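Local coordinates for glycosyl hydrolases family 2, sugar binding domain protein (Bacteroides uniformis str. 3978 T3 ii, PDB 6D1P) that probably hydrolyses O-glycosidic bonds as a family 2 beta-glucuronidase of a human gut bacterium, at residues K400-A403 / R404-T408; F557-H560 / L561-E565. All coordinates share one frame; numbering follows the deposited sequence.

Contact 1: K400-A403 / R404-T408; sequences KNQA and RRMLT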
loop_
_atom_site.group_PDB
_atom_site.type_symbol
_atom_site.label_atom_id
_atom_site.label_comp_id
_atom_site.label_asym_id
_atom_site.label_seq_id
_atom_site.Cartn_x
_atom_site.Cartn_y
_atom_site.Cartn_z
ATOM N N LYS A 400 28.996 -6.594 -3.047
ATOM C CA LYS A 400 30.019 -6.920 -4.048
ATOM C C LYS A 400 29.806 -8.317 -4.621
ATOM O O LYS A 400 30.010 -8.547 -5.821
ATOM C CB LYS A 400 31.428 -6.826 -3.451
ATOM C CG LYS A 400 31.902 -5.436 -3.086
ATOM C CD LYS A 400 33.192 -5.503 -2.251
ATOM C CE LYS A 400 33.200 -4.474 -1.106
ATOM N NZ LYS A 400 34.499 -3.710 -1.037
ATOM N N ASN A 401 29.404 -9.262 -3.775
ATOM C CA ASN A 401 29.131 -10.602 -4.263
ATOM C C ASN A 401 27.951 -10.623 -5.212
ATOM O O ASN A 401 27.924 -11.441 -6.131
ATOM C CB ASN A 401 28.889 -11.552 -3.092
ATOM C CG ASN A 401 30.178 -12.142 -2.568
ATOM O OD1 ASN A 401 31.173 -12.227 -3.299
ATOM N ND2 ASN A 401 30.182 -12.538 -1.299
ATOM N N GLN A 402 26.957 -9.763 -4.995
ATOM C CA GLN A 402 25.836 -9.737 -5.924
ATOM C C GLN A 402 26.292 -9.251 -7.296
ATOM O O GLN A 402 25.888 -9.802 -8.324
ATOM C CB GLN A 402 24.687 -8.868 -5.384
ATOM C CG GLN A 402 23.553 -8.718 -6.421
ATOM C CD GLN A 402 22.456 -7.740 -6.018
ATOM O OE1 GLN A 402 22.548 -7.058 -4.992
ATOM N NE2 GLN A 402 21.401 -7.682 -6.821
ATOM N N ALA A 403 27.171 -8.252 -7.331
ATOM C CA ALA A 403 27.693 -7.781 -8.610
ATOM C C ALA A 403 28.531 -8.857 -9.300
ATOM O O ALA A 403 28.368 -9.102 -10.507
ATOM C CB ALA A 403 28.503 -6.502 -8.403
ATOM N N ARG A 404 29.410 -9.534 -8.550
ATOM C CA ARG A 404 30.171 -10.629 -9.147
ATOM C C ARG A 404 29.239 -11.728 -9.632
ATOM O O ARG A 404 29.437 -12.291 -10.718
ATOM C CB ARG A 404 31.168 -11.210 -8.149
ATOM C CG ARG A 404 32.165 -10.230 -7.588
ATOM C CD ARG A 404 32.907 -10.871 -6.418
ATOM N NE ARG A 404 33.944 -10.012 -5.859
ATOM C CZ ARG A 404 33.989 -9.613 -4.589
ATOM N NH1 ARG A 404 33.054 -10.001 -3.709
ATOM N NH2 ARG A 404 34.989 -8.828 -4.187
ATOM N N ARG A 405 28.205 -12.040 -8.843
ATOM C CA ARG A 405 27.281 -13.092 -9.238
ATOM C C ARG A 405 26.480 -12.695 -10.471
ATOM O O ARG A 405 26.280 -13.515 -11.377
ATOM C CB ARG A 405 26.340 -13.418 -8.080
ATOM C CG ARG A 405 25.416 -14.588 -8.340
ATOM C CD ARG A 405 24.656 -14.957 -7.057
ATOM N NE ARG A 405 23.735 -13.907 -6.630
ATOM C CZ ARG A 405 23.913 -13.138 -5.558
ATOM N NH1 ARG A 405 24.983 -13.318 -4.795
ATOM N NH2 ARG A 405 23.008 -12.205 -5.233
ATOM N N MET A 406 25.995 -11.454 -10.529
ATOM C CA MET A 406 25.163 -11.091 -11.672
ATOM C C MET A 406 26.007 -10.942 -12.937
ATOM O O MET A 406 25.571 -11.330 -14.027
ATOM C CB MET A 406 24.357 -9.827 -11.361
ATOM C CG MET A 406 23.309 -10.070 -10.270
ATOM S SD MET A 406 22.167 -8.704 -9.967
ATOM C CE MET A 406 20.990 -8.887 -11.306
ATOM N N LEU A 407 27.231 -10.419 -12.814
ATOM C CA LEU A 407 28.112 -10.387 -13.979
ATOM C C LEU A 407 28.344 -11.793 -14.506
ATOM O O LEU A 407 28.210 -12.052 -15.709
ATOM C CB LEU A 407 29.439 -9.715 -13.633
ATOM C CG LEU A 407 30.411 -9.654 -14.805
ATOM C CD1 LEU A 407 29.806 -8.914 -15.970
ATOM C CD2 LEU A 407 31.699 -8.990 -14.357
ATOM N N THR A 408 28.634 -12.726 -13.594
ATOM C CA THR A 408 28.845 -14.121 -13.963
ATOM C C THR A 408 27.611 -14.707 -14.636
ATOM O O THR A 408 27.709 -15.342 -15.695
ATOM C CB THR A 408 29.222 -14.920 -12.716
ATOM O OG1 THR A 408 30.449 -14.401 -12.184
ATOM C CG2 THR A 408 29.378 -16.393 -13.027
#
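Arg404 reaches back one helical turn; its guanidinium covers Lys400 CB and meets Asn401 at its edge. Its CG stands anti to the carbonyl carbon (chi1 -58°), and the chain then runs extended to NE, along the helix toward its N-terminal end. CB and CG pass the carbonyl of Lys400, CG at 3.3 Å from Lys400 O. CD lies 3.8 Å from both Lys400 O and Asn401 OD1. NE forms a salt bridge with Glu449 on helix 440-457. The guanidinium rests with one face over Lys400 CB, which is 3.6 Å from Arg404 NH1. At the tip, NH1 donates to Asn401 OD1 over 2.9 Å. That bond is bent, 140° at the hydrogen, and NH1 stands above the amide plane of Asn401. The two flat groups are turned 60° apart. One carboxylate and one amide partner together probably fix the rotation of the guanidinium.

On another side of the helix, Gln402 and Met406 run side by side. Gln402 NE2 makes a weak hydrogen bond to Met406 SD at 3.4 Å, while Gln402 OE1 takes the backbone N of Ile177. Arg405 folds back at chi3 and lays its guanidinium face over Gln402 CA; its NH2 donates to Val131 O.

Beneath these side chains run regular i to i+4 backbone bonds, such as Leu407 N to Ala403 O at 2.9 Å. This is a standard alpha-helical turn. Helix 397-414 is the crossover helix between parallel strands 382-386 and 420-432, a beta-alpha-beta unit of the TIM barrel.

Contact 2: F557-H560 / L561-E565; sequences FDWH and LKEQE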
loop_
_atom_site.group_PDB
_atom_site.type_symbol
_atom_site.label_atom_id
_atom_site.label_comp_id
_atom_site.label_asym_id
_atom_site.label_seq_id
_atom_site.Cartn_x
_atom_site.Cartn_y
_atom_site.Cartn_z
ATOM N N PHE A 557 17.394 15.901 -32.485
ATOM C CA PHE A 557 17.693 14.611 -33.095
ATOM C C PHE A 557 18.217 14.800 -34.516
ATOM O O PHE A 557 19.198 14.166 -34.924
ATOM C CB PHE A 557 16.444 13.726 -33.125
ATOM C CG PHE A 557 15.974 13.246 -31.774
ATOM C CD1 PHE A 557 16.866 12.757 -30.836
ATOM C CD2 PHE A 557 14.612 13.254 -31.468
ATOM C CE1 PHE A 557 16.419 12.292 -29.593
ATOM C CE2 PHE A 557 14.145 12.798 -30.248
ATOM C CZ PHE A 557 15.045 12.316 -29.297
ATOM N N ASP A 558 17.549 15.664 -35.284
ATOM C CA ASP A 558 17.931 15.958 -36.662
ATOM C C ASP A 558 19.398 16.372 -36.736
ATOM O O ASP A 558 20.209 15.735 -37.417
ATOM C CB ASP A 558 17.007 17.065 -37.195
ATOM C CG ASP A 558 17.103 17.262 -38.700
ATOM O OD1 ASP A 558 16.264 18.011 -39.228
ATOM O OD2 ASP A 558 17.989 16.684 -39.359
ATOM N N TRP A 559 19.765 17.408 -35.974
ATOM C CA TRP A 559 21.149 17.870 -35.931
ATOM C C TRP A 559 22.125 16.730 -35.633
ATOM O O TRP A 559 23.043 16.461 -36.419
ATOM C CB TRP A 559 21.305 18.977 -34.894
ATOM C CG TRP A 559 22.631 19.598 -35.036
ATOM C CD1 TRP A 559 23.815 19.153 -34.496
ATOM C CD2 TRP A 559 22.961 20.736 -35.846
ATOM N NE1 TRP A 559 24.848 19.969 -34.891
ATOM C CE2 TRP A 559 24.358 20.947 -35.721
ATOM C CE3 TRP A 559 22.209 21.611 -36.652
ATOM C CZ2 TRP A 559 25.022 22.005 -36.372
ATOM C CZ3 TRP A 559 22.874 22.666 -37.299
ATOM C CH2 TRP A 559 24.265 22.845 -37.158
ATOM N N HIS A 560 21.949 16.055 -34.489
ATOM C CA HIS A 560 22.854 14.963 -34.134
ATOM C C HIS A 560 23.016 13.989 -35.287
ATOM O O HIS A 560 24.139 13.593 -35.627
ATOM C CB HIS A 560 22.345 14.211 -32.900
ATOM C CG HIS A 560 22.676 14.861 -31.594
ATOM N ND1 HIS A 560 21.994 15.955 -31.108
ATOM C CD2 HIS A 560 23.601 14.549 -30.655
ATOM C CE1 HIS A 560 22.491 16.298 -29.932
ATOM N NE2 HIS A 560 23.471 15.462 -29.636
ATOM N N LEU A 561 21.895 13.591 -35.904
ATOM C CA LEU A 561 21.945 12.563 -36.943
ATOM C C LEU A 561 22.688 13.055 -38.182
ATOM O O LEU A 561 23.431 12.291 -38.817
ATOM C CB LEU A 561 20.531 12.115 -37.307
ATOM C CG LEU A 561 19.818 11.281 -36.232
ATOM C CD1 LEU A 561 18.361 11.062 -36.587
ATOM C CD2 LEU A 561 20.516 9.949 -36.049
ATOM N N LYS A 562 22.498 14.316 -38.554
ATOM C CA LYS A 562 23.203 14.786 -39.733
ATOM C C LYS A 562 24.676 15.011 -39.429
ATOM O O LYS A 562 25.512 14.856 -40.324
ATOM C CB LYS A 562 22.540 16.035 -40.314
ATOM C CG LYS A 562 22.637 17.290 -39.500
ATOM C CD LYS A 562 23.696 18.240 -40.043
ATOM C CE LYS A 562 23.569 19.601 -39.365
ATOM N NZ LYS A 562 24.638 20.553 -39.794
ATOM N N GLU A 563 25.022 15.301 -38.168
ATOM C CA GLU A 563 26.435 15.408 -37.817
ATOM C C GLU A 563 27.125 14.054 -37.890
ATOM O O GLU A 563 28.278 13.962 -38.337
ATOM C CB GLU A 563 26.598 16.027 -36.434
ATOM C CG GLU A 563 26.102 17.468 -36.360
ATOM C CD GLU A 563 26.873 18.421 -37.269
ATOM O OE1 GLU A 563 27.665 19.230 -36.745
ATOM O OE2 GLU A 563 26.679 18.363 -38.505
ATOM N N GLN A 564 26.429 12.987 -37.501
ATOM C CA GLN A 564 27.083 11.686 -37.480
ATOM C C GLN A 564 27.544 11.233 -38.860
ATOM O O GLN A 564 28.427 10.373 -38.947
ATOM C CB GLN A 564 26.164 10.647 -36.842
ATOM C CG GLN A 564 25.915 11.001 -35.379
ATOM C CD GLN A 564 25.243 9.921 -34.562
ATOM O OE1 GLN A 564 24.949 8.834 -35.045
ATOM N NE2 GLN A 564 25.005 10.226 -33.301
ATOM N N GLU A 565 26.977 11.786 -39.932
ATOM C CA GLU A 565 27.398 11.404 -41.273
ATOM C C GLU A 565 28.779 11.948 -41.622
ATOM O O GLU A 565 29.391 11.475 -42.580
ATOM C CB GLU A 565 26.381 11.896 -42.298
ATOM C CG GLU A 565 25.030 11.215 -42.235
ATOM C CD GLU A 565 24.060 11.736 -43.292
ATOM O OE1 GLU A 565 24.491 12.494 -44.203
ATOM O OE2 GLU A 565 22.865 11.380 -43.203
HETATM O O HOH W 1 27.521 19.873 -33.888
#
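Trp559 and Lys562 meet one turn apart on helix 550-564, the lysine end lying over a face of the indole. Trp559 CG is anti to the backbone N (chi1 -170°), which sends the ring outward from the helix, leaning slightly toward its C-terminal side. Lys562 takes an unusual course to reach it. Its CG sits between the backbone N and the carbonyl carbon (chi1 69°), 3.2 Å from Trp559 O. A further bend at chi2 (102°) turns the chain over the ring face, and from there it runs extended. CE makes a CH-pi contact, 3.6 Å from the centroid of the Trp559 six-membered ring. NZ follows with a cation-pi contact, 3.7 Å from the same centroid.

Glu563 comes to the pyrrole part of the indole. Its CG lies 3.2 Å from Trp559 NE1, and a bend at chi2 folds the carboxylate back toward the ring. One water lies at the indole edge, in its plane. It accepts from Trp559 NE1 and donates to Glu563 OE1, 2.9 Å from the water oxygen. The other carboxylate oxygen, OE2, forms a salt bridge with Lys562 NZ at 3.3 Å, its hydrogen bond weak. An alanine in place of Trp559 would probably leave the lysine end without its aromatic support and the water without its indole donor.

The ammonium group has two neighbours likely to stabilise it, the pi cloud and the carboxylate. Both probably help to keep it charged in a largely buried setting. The bridging water joins the indole N-H to the same carboxylate, making one linked polar group of the three side chains.

How the contacts relate
Both contacts are single helical turns within the TIM barrel domain, but on different helices. Their centres are about 38 Å apart and they do not touch. Contact 1 is partly buried. One flank packs on helix 440-457, including Phe446 and Leu450, and another on loops around Ile177; Arg404 reaches Glu449 on that helix and Arg405 reaches Val131 on strand 125-131. Contact 2 is more buried. Leu561 packs on helix 609-617, and Asp558 bonds to Tyr616 and also to Ala673, farther along the chain. The chemistry differs accordingly. Contact 1 relies on guanidinium groups whose strongest partners lie elsewhere, whereas contact 2 gathers charge, ring and water within its own turn.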